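Local coordinates for extracellular fatty acid-binding protein (Gallus gallus, PDB 3SAO), which binds bacterial ferric siderophores, long-chain fatty acids and lysophosphatidic acid in its lipocalin barrel, and may act as an antibacterial factor, at residues Y13-A18 and M31-A36; M111-R116 and A126-L131. All coordinates share one frame; numbering follows the deposited sequence.

Contact 1. Residues Y13-A18 and M31-A36; sequences YIVALA and MKMVMA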
loop_
_atom_site.group_PDB
_atom_site.type_symbol
_atom_site.label_atom_id
_atom_site.label_comp_id
_atom_site.label_asym_id
_atom_site.label_seq_id
_atom_site.Cartn_x
_atom_site.Cartn_y
_atom_site.Cartn_z
ATOM N N TYR A 13 -2.968 7.470 0.934
ATOM C CA TYR A 13 -3.940 6.560 0.369
ATOM C C TYR A 13 -3.232 5.582 -0.547
ATOM O O TYR A 13 -2.282 5.954 -1.201
ATOM C CB TYR A 13 -4.932 7.332 -0.483
ATOM C CG TYR A 13 -5.715 8.389 0.243
ATOM C CD1 TYR A 13 -5.269 9.701 0.290
ATOM C CD2 TYR A 13 -6.921 8.075 0.851
ATOM C CE1 TYR A 13 -6.007 10.688 0.949
ATOM C CE2 TYR A 13 -7.658 9.041 1.511
ATOM C CZ TYR A 13 -7.225 10.353 1.531
ATOM O OH TYR A 13 -7.991 11.323 2.162
ATOM N N ILE A 14 -3.658 4.329 -0.536
ATOM C CA ILE A 14 -3.249 3.344 -1.505
ATOM C C ILE A 14 -4.295 3.364 -2.621
ATOM O O ILE A 14 -5.461 3.047 -2.401
ATOM C CB ILE A 14 -3.133 1.997 -0.872
ATOM C CG1 ILE A 14 -2.171 2.078 0.326
ATOM C CG2 ILE A 14 -2.685 0.940 -1.922
ATOM C CD1 ILE A 14 -2.077 0.829 1.171
ATOM N N VAL A 15 -3.867 3.794 -3.802
ATOM C CA VAL A 15 -4.808 4.212 -4.846
ATOM C C VAL A 15 -4.746 3.287 -6.059
ATOM O O VAL A 15 -5.618 3.340 -6.925
ATOM C CB VAL A 15 -4.593 5.697 -5.272
ATOM C CG1 VAL A 15 -4.690 6.608 -4.069
ATOM C CG2 VAL A 15 -3.241 5.877 -6.022
ATOM N N ALA A 16 -3.761 2.391 -6.104
ATOM C CA ALA A 16 -3.714 1.374 -7.160
ATOM C C ALA A 16 -2.851 0.214 -6.710
ATOM O O ALA A 16 -2.018 0.357 -5.841
ATOM C CB ALA A 16 -3.171 1.956 -8.469
ATOM N N LEU A 17 -3.103 -0.918 -7.332
ATOM C CA LEU A 17 -2.535 -2.211 -7.027
ATOM C C LEU A 17 -2.241 -2.918 -8.318
ATOM O O LEU A 17 -2.922 -2.711 -9.327
ATOM C CB LEU A 17 -3.536 -3.075 -6.258
ATOM C CG LEU A 17 -4.113 -2.479 -4.974
ATOM C CD1 LEU A 17 -5.202 -3.454 -4.441
ATOM C CD2 LEU A 17 -3.035 -2.234 -3.950
ATOM N N ALA A 18 -1.241 -3.782 -8.283
ATOM C CA ALA A 18 -0.975 -4.664 -9.397
ATOM C C ALA A 18 -0.593 -6.047 -8.880
ATOM O O ALA A 18 0.282 -6.179 -8.014
ATOM C CB ALA A 18 0.111 -4.089 -10.314
ATOM N N MET A 31 -12.542 -4.008 -4.860
ATOM C CA MET A 31 -11.584 -3.400 -3.960
ATOM C C MET A 31 -11.712 -1.883 -3.979
ATOM O O MET A 31 -12.104 -1.282 -4.991
ATOM C CB MET A 31 -10.166 -3.831 -4.342
ATOM C CG MET A 31 -9.903 -5.321 -4.148
ATOM S SD MET A 31 -8.167 -5.789 -4.460
ATOM C CE MET A 31 -8.257 -7.569 -4.234
ATOM N N LYS A 32 -11.497 -1.290 -2.817
ATOM C CA LYS A 32 -11.609 0.157 -2.629
ATOM C C LYS A 32 -10.288 0.693 -2.113
ATOM O O LYS A 32 -9.488 -0.042 -1.529
ATOM C CB LYS A 32 -12.685 0.498 -1.610
ATOM C CG LYS A 32 -14.070 0.006 -1.974
ATOM C CD LYS A 32 -14.537 0.565 -3.306
ATOM C CE LYS A 32 -16.070 0.608 -3.386
ATOM N NZ LYS A 32 -16.678 -0.705 -3.094
ATOM N N MET A 33 -10.120 1.995 -2.253
ATOM C CA MET A 33 -8.973 2.710 -1.746
ATOM C C MET A 33 -8.747 2.507 -0.251
ATOM O O MET A 33 -9.689 2.470 0.550
ATOM C CB MET A 33 -9.145 4.202 -2.053
ATOM C CG MET A 33 -7.911 5.034 -1.996
ATOM S SD MET A 33 -8.229 6.765 -2.456
ATOM C CE MET A 33 -8.684 6.653 -4.168
ATOM N N VAL A 34 -7.495 2.249 0.089
ATOM C CA VAL A 34 -7.096 2.016 1.482
ATOM C C VAL A 34 -6.482 3.283 2.063
ATOM O O VAL A 34 -5.615 3.900 1.441
ATOM C CB VAL A 34 -6.098 0.882 1.541
ATOM C CG1 VAL A 34 -5.647 0.614 2.993
ATOM C CG2 VAL A 34 -6.720 -0.335 0.924
ATOM N N MET A 35 -6.942 3.681 3.240
ATOM C CA MET A 35 -6.306 4.794 3.947
ATOM C C MET A 35 -5.181 4.238 4.829
ATOM O O MET A 35 -5.270 3.147 5.403
ATOM C CB MET A 35 -7.312 5.630 4.759
ATOM C CG MET A 35 -6.746 6.922 5.294
ATOM S SD MET A 35 -7.801 7.761 6.492
ATOM C CE MET A 35 -9.277 8.003 5.491
ATOM N N ALA A 36 -4.072 4.954 4.833
ATOM C CA ALA A 36 -2.926 4.554 5.643
ATOM C C ALA A 36 -2.398 5.745 6.457
ATOM O O ALA A 36 -2.524 6.913 6.064
ATOM C CB ALA A 36 -1.846 3.946 4.770
#

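Contact 2. Residues M111-R116 and A126-L131; sequences MRLYSR and AIFRKL. With NKN ((2R)-2-hydroxy-3-(phosphonooxy)propyl tetradecanoate), chain C.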
loop_
_atom_site.group_PDB
_atom_site.type_symbol
_atom_site.label_atom_id
_atom_site.label_comp_id
_atom_site.label_asym_id
_atom_site.label_seq_id
_atom_site.Cartn_x
_atom_site.Cartn_y
_atom_site.Cartn_z
ATOM N N MET A 111 2.262 -4.997 -6.231
ATOM C CA MET A 111 2.699 -3.636 -6.308
ATOM C C MET A 111 1.590 -2.751 -5.817
ATOM O O MET A 111 0.413 -2.971 -6.160
ATOM C CB MET A 111 3.037 -3.279 -7.741
ATOM C CG MET A 111 4.261 -3.959 -8.216
ATOM S SD MET A 111 4.778 -3.396 -9.853
ATOM C CE MET A 111 4.910 -1.616 -9.704
ATOM N N ARG A 112 1.963 -1.715 -5.083
ATOM C CA ARG A 112 1.009 -0.725 -4.602
ATOM C C ARG A 112 1.448 0.730 -4.922
ATOM O O ARG A 112 2.612 1.057 -4.913
ATOM C CB ARG A 112 0.810 -0.883 -3.101
ATOM C CG ARG A 112 0.370 -2.236 -2.645
ATOM C CD ARG A 112 0.109 -2.243 -1.150
ATOM N NE ARG A 112 -0.658 -3.427 -0.797
ATOM C CZ ARG A 112 -0.136 -4.616 -0.530
ATOM N NH1 ARG A 112 1.177 -4.781 -0.506
ATOM N NH2 ARG A 112 -0.936 -5.645 -0.296
ATOM N N LEU A 113 0.500 1.597 -5.247
ATOM C CA LEU A 113 0.792 3.022 -5.412
ATOM C C LEU A 113 0.193 3.786 -4.236
ATOM O O LEU A 113 -1.034 3.821 -4.066
ATOM C CB LEU A 113 0.202 3.547 -6.727
ATOM C CG LEU A 113 0.308 5.029 -7.043
ATOM C CD1 LEU A 113 1.784 5.527 -7.057
ATOM C CD2 LEU A 113 -0.412 5.292 -8.400
ATOM N N TYR A 114 1.062 4.387 -3.437
ATOM C CA TYR A 114 0.698 5.336 -2.401
ATOM C C TYR A 114 0.579 6.749 -3.000
ATOM O O TYR A 114 1.440 7.175 -3.768
ATOM C CB TYR A 114 1.749 5.325 -1.282
ATOM C CG TYR A 114 1.610 4.182 -0.308
ATOM C CD1 TYR A 114 1.276 4.422 1.029
ATOM C CD2 TYR A 114 1.831 2.879 -0.692
ATOM C CE1 TYR A 114 1.125 3.387 1.934
ATOM C CE2 TYR A 114 1.671 1.812 0.235
ATOM C CZ TYR A 114 1.316 2.095 1.534
ATOM O OH TYR A 114 1.122 1.104 2.453
ATOM N N SER A 115 -0.468 7.481 -2.613
ATOM C CA SER A 115 -0.618 8.892 -2.971
ATOM C C SER A 115 -1.029 9.736 -1.735
ATOM O O SER A 115 -1.778 9.239 -0.894
ATOM C CB SER A 115 -1.637 9.009 -4.099
ATOM O OG SER A 115 -1.866 10.358 -4.475
ATOM N N ARG A 116 -0.577 10.995 -1.618
ATOM C CA ARG A 116 -1.056 11.873 -0.529
ATOM C C ARG A 116 -2.457 12.349 -0.782
ATOM O O ARG A 116 -3.195 12.619 0.153
ATOM C CB ARG A 116 -0.201 13.138 -0.347
ATOM C CG ARG A 116 1.138 12.874 0.236
ATOM C CD ARG A 116 1.021 12.638 1.712
ATOM N NE ARG A 116 2.324 12.788 2.333
ATOM C CZ ARG A 116 2.561 12.637 3.623
ATOM N NH1 ARG A 116 1.585 12.303 4.446
ATOM N NH2 ARG A 116 3.790 12.835 4.085
ATOM N N ALA A 126 1.509 7.123 -14.183
ATOM C CA ALA A 126 2.368 6.742 -15.304
ATOM C C ALA A 126 3.616 5.961 -14.864
ATOM O O ALA A 126 3.963 4.940 -15.497
ATOM C CB ALA A 126 2.751 7.965 -16.124
ATOM N N ILE A 127 4.249 6.378 -13.764
ATOM C CA ILE A 127 5.442 5.672 -13.261
ATOM C C ILE A 127 5.059 4.296 -12.729
ATOM O O ILE A 127 5.791 3.318 -12.927
ATOM C CB ILE A 127 6.235 6.468 -12.163
ATOM C CG1 ILE A 127 7.346 5.618 -11.545
ATOM C CG2 ILE A 127 5.373 6.932 -11.020
ATOM C CD1 ILE A 127 8.327 5.118 -12.533
ATOM N N PHE A 128 3.943 4.235 -12.016
ATOM C CA PHE A 128 3.432 2.951 -11.506
ATOM C C PHE A 128 3.200 1.952 -12.652
ATOM O O PHE A 128 3.667 0.795 -12.590
ATOM C CB PHE A 128 2.148 3.174 -10.738
ATOM C CG PHE A 128 1.567 1.928 -10.147
ATOM C CD1 PHE A 128 2.137 1.330 -9.020
ATOM C CD2 PHE A 128 0.416 1.397 -10.663
ATOM C CE1 PHE A 128 1.575 0.155 -8.479
ATOM C CE2 PHE A 128 -0.135 0.237 -10.137
ATOM C CZ PHE A 128 0.445 -0.371 -9.039
ATOM N N ARG A 129 2.466 2.396 -13.677
ATOM C CA ARG A 129 2.146 1.528 -14.829
ATOM C C ARG A 129 3.416 1.078 -15.579
ATOM O O ARG A 129 3.559 -0.104 -15.905
ATOM C CB ARG A 129 1.135 2.191 -15.772
ATOM C CG ARG A 129 -0.302 2.259 -15.237
ATOM C CD ARG A 129 -1.301 2.672 -16.310
ATOM N NE ARG A 129 -2.668 2.633 -15.796
ATOM C CZ ARG A 129 -3.406 1.528 -15.671
ATOM N NH1 ARG A 129 -2.951 0.348 -16.062
ATOM N NH2 ARG A 129 -4.628 1.614 -15.170
ATOM N N LYS A 130 4.356 1.998 -15.768
ATOM C CA LYS A 130 5.685 1.670 -16.287
ATOM C C LYS A 130 6.416 0.595 -15.506
ATOM O O LYS A 130 6.905 -0.377 -16.072
ATOM C CB LYS A 130 6.579 2.904 -16.318
ATOM C CG LYS A 130 7.917 2.664 -16.976
ATOM C CD LYS A 130 8.723 3.939 -17.143
ATOM C CE LYS A 130 9.222 4.455 -15.808
ATOM N NZ LYS A 130 10.183 5.578 -15.981
ATOM N N LEU A 131 6.557 0.792 -14.206
ATOM C CA LEU A 131 7.246 -0.202 -13.407
ATOM C C LEU A 131 6.482 -1.530 -13.296
ATOM O O LEU A 131 7.121 -2.580 -13.235
ATOM C CB LEU A 131 7.546 0.355 -12.029
ATOM C CG LEU A 131 8.532 1.529 -12.039
ATOM C CD1 LEU A 131 8.679 2.097 -10.626
ATOM C CD2 LEU A 131 9.894 1.134 -12.638
HETATM O OAA NKN C . 2.892 -3.135 2.993
HETATM O OAB NKN C . 2.973 -2.754 0.651
HETATM P PAC NKN C . 2.749 -2.056 1.962
HETATM O OAD NKN C . 1.498 -1.217 2.055
HETATM O OAE NKN C . 4.962 5.509 1.492
HETATM O OAF NKN C . 3.958 -1.026 2.156
HETATM C CAG NKN C . 4.129 -0.099 3.234
HETATM C CAH NKN C . 5.212 0.924 2.904
HETATM C CAI NKN C . 4.852 2.408 3.095
HETATM O OAJ NKN C . 5.310 3.210 1.984
HETATM C CAK NKN C . 5.664 4.637 2.006
HETATM C CAL NKN C . 6.981 5.058 2.604
HETATM C CAM NKN C . 7.815 5.739 1.528
HETATM C CAN NKN C . 9.275 5.890 1.936
HETATM C CAO NKN C . 9.587 5.164 3.245
HETATM O OAY NKN C . 6.309 0.634 3.775
#

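Contact 1. Residues Y13-A18 and M31-A36
Met33 lays its sulfur obliquely against the ring of Tyr13, with SD 3.8 Å from Tyr13 CD2 and 46° off the ring normal, a Met-aromatic contact. CG of Met33 is anti to the backbone N (chi1 -162°) and sits beside Ile14 O at 3.2 Å; the bend that follows at chi3 turns its methyl back to lie beside Val15 CG1. From further along the strand, CE of Met35 reaches the same ring loosely, at CE2. On the other face of the sheet Ile14 and Val34 point the same way, side by side, and their CB atoms are 4.0 Å apart. Between these layers runs the antiparallel ladder of a lipocalin barrel: Ile14 N donates to Val34 O over 2.8 Å, nearly straight and in the carbonyl plane, whereas the return bond from Val34 N to Ile14 O is weak at 3.3 Å. Beyond Met33 the segments diverge, and Leu17 CD1 meets Met31 SD at 3.8 Å, the two side chains crossing at about a right angle. Strands 106-115 and 142-144 also pair with 13-18. The side chains meet one another only through sulfur, alkyl and aromatic atoms, so cohesion probably comes from dispersion and two backbone hydrogen bonds, one of them weak.

Contact 2. Residues M111-R116 and A126-L131
Phe128, on the helix that packs against the outside of the lipocalin barrel, places one face of its ring over Leu113 of strand 111-115. Leu113 CB lies 4.0 Å from the ring centroid and 23° off its normal, a CH-pi contact offset toward the rim. Phe128 reaches the strand because chi1 (-178°) swings the ring away from its own backbone N, and CE1 comes within 3.6 Å of Arg112 C. Met111 CB closes on the same CE1 at 3.8 Å from an oblique direction, and Val142 also touches Phe128. This buried patch is the tight part. The packing thins toward Leu131, which is partly exposed: there the Met111 chain, bent at chi3, brings its CE to 4.0 Å from Leu131 CB.

Strand alternation sends Arg112 and Tyr114 to the barrel interior, where they help form the experimentally established lysophosphatidic acid site. The Tyr114 ring carries the ligand's CAI over one face, and phosphate oxygen OAD lies at the ring edge in plane. Tyr114 OH donates to OAD at 2.4 Å, a separation so short that its exact length is doubtful. Lys82 NZ also bonds the ligand. Arg112 NH1 donates to a second phosphate oxygen, OAB, at 2.9 Å, with a bent N-H...O angle of 131°.

Contacts 1 and 2 share one sheet, since strands 10-18 and 106-115 are neighbours, and their centres lie 11 Å apart. Probable backbone hydrogen bonds join them at both ends of 13-18: Tyr13 O to Ser115 N and Ala18 N to Met111 O, each 2.8 Å. Strand 13-18 pairs with 34-36 at Tyr13 and Ile14 and also with 111-115, while Phe128 of the helix also touches Ala16 and Ala18. Inside the barrel, Ile14 CD1 packs 3.5 Å from Tyr114 OH, and the Ile14 side chain comes about 4 Å from the bound lysophosphatidic acid, nearest atoms. Leu17 likewise borders Arg112, so contact 1 adds apolar neighbours to the phosphate-binding residues of contact 2.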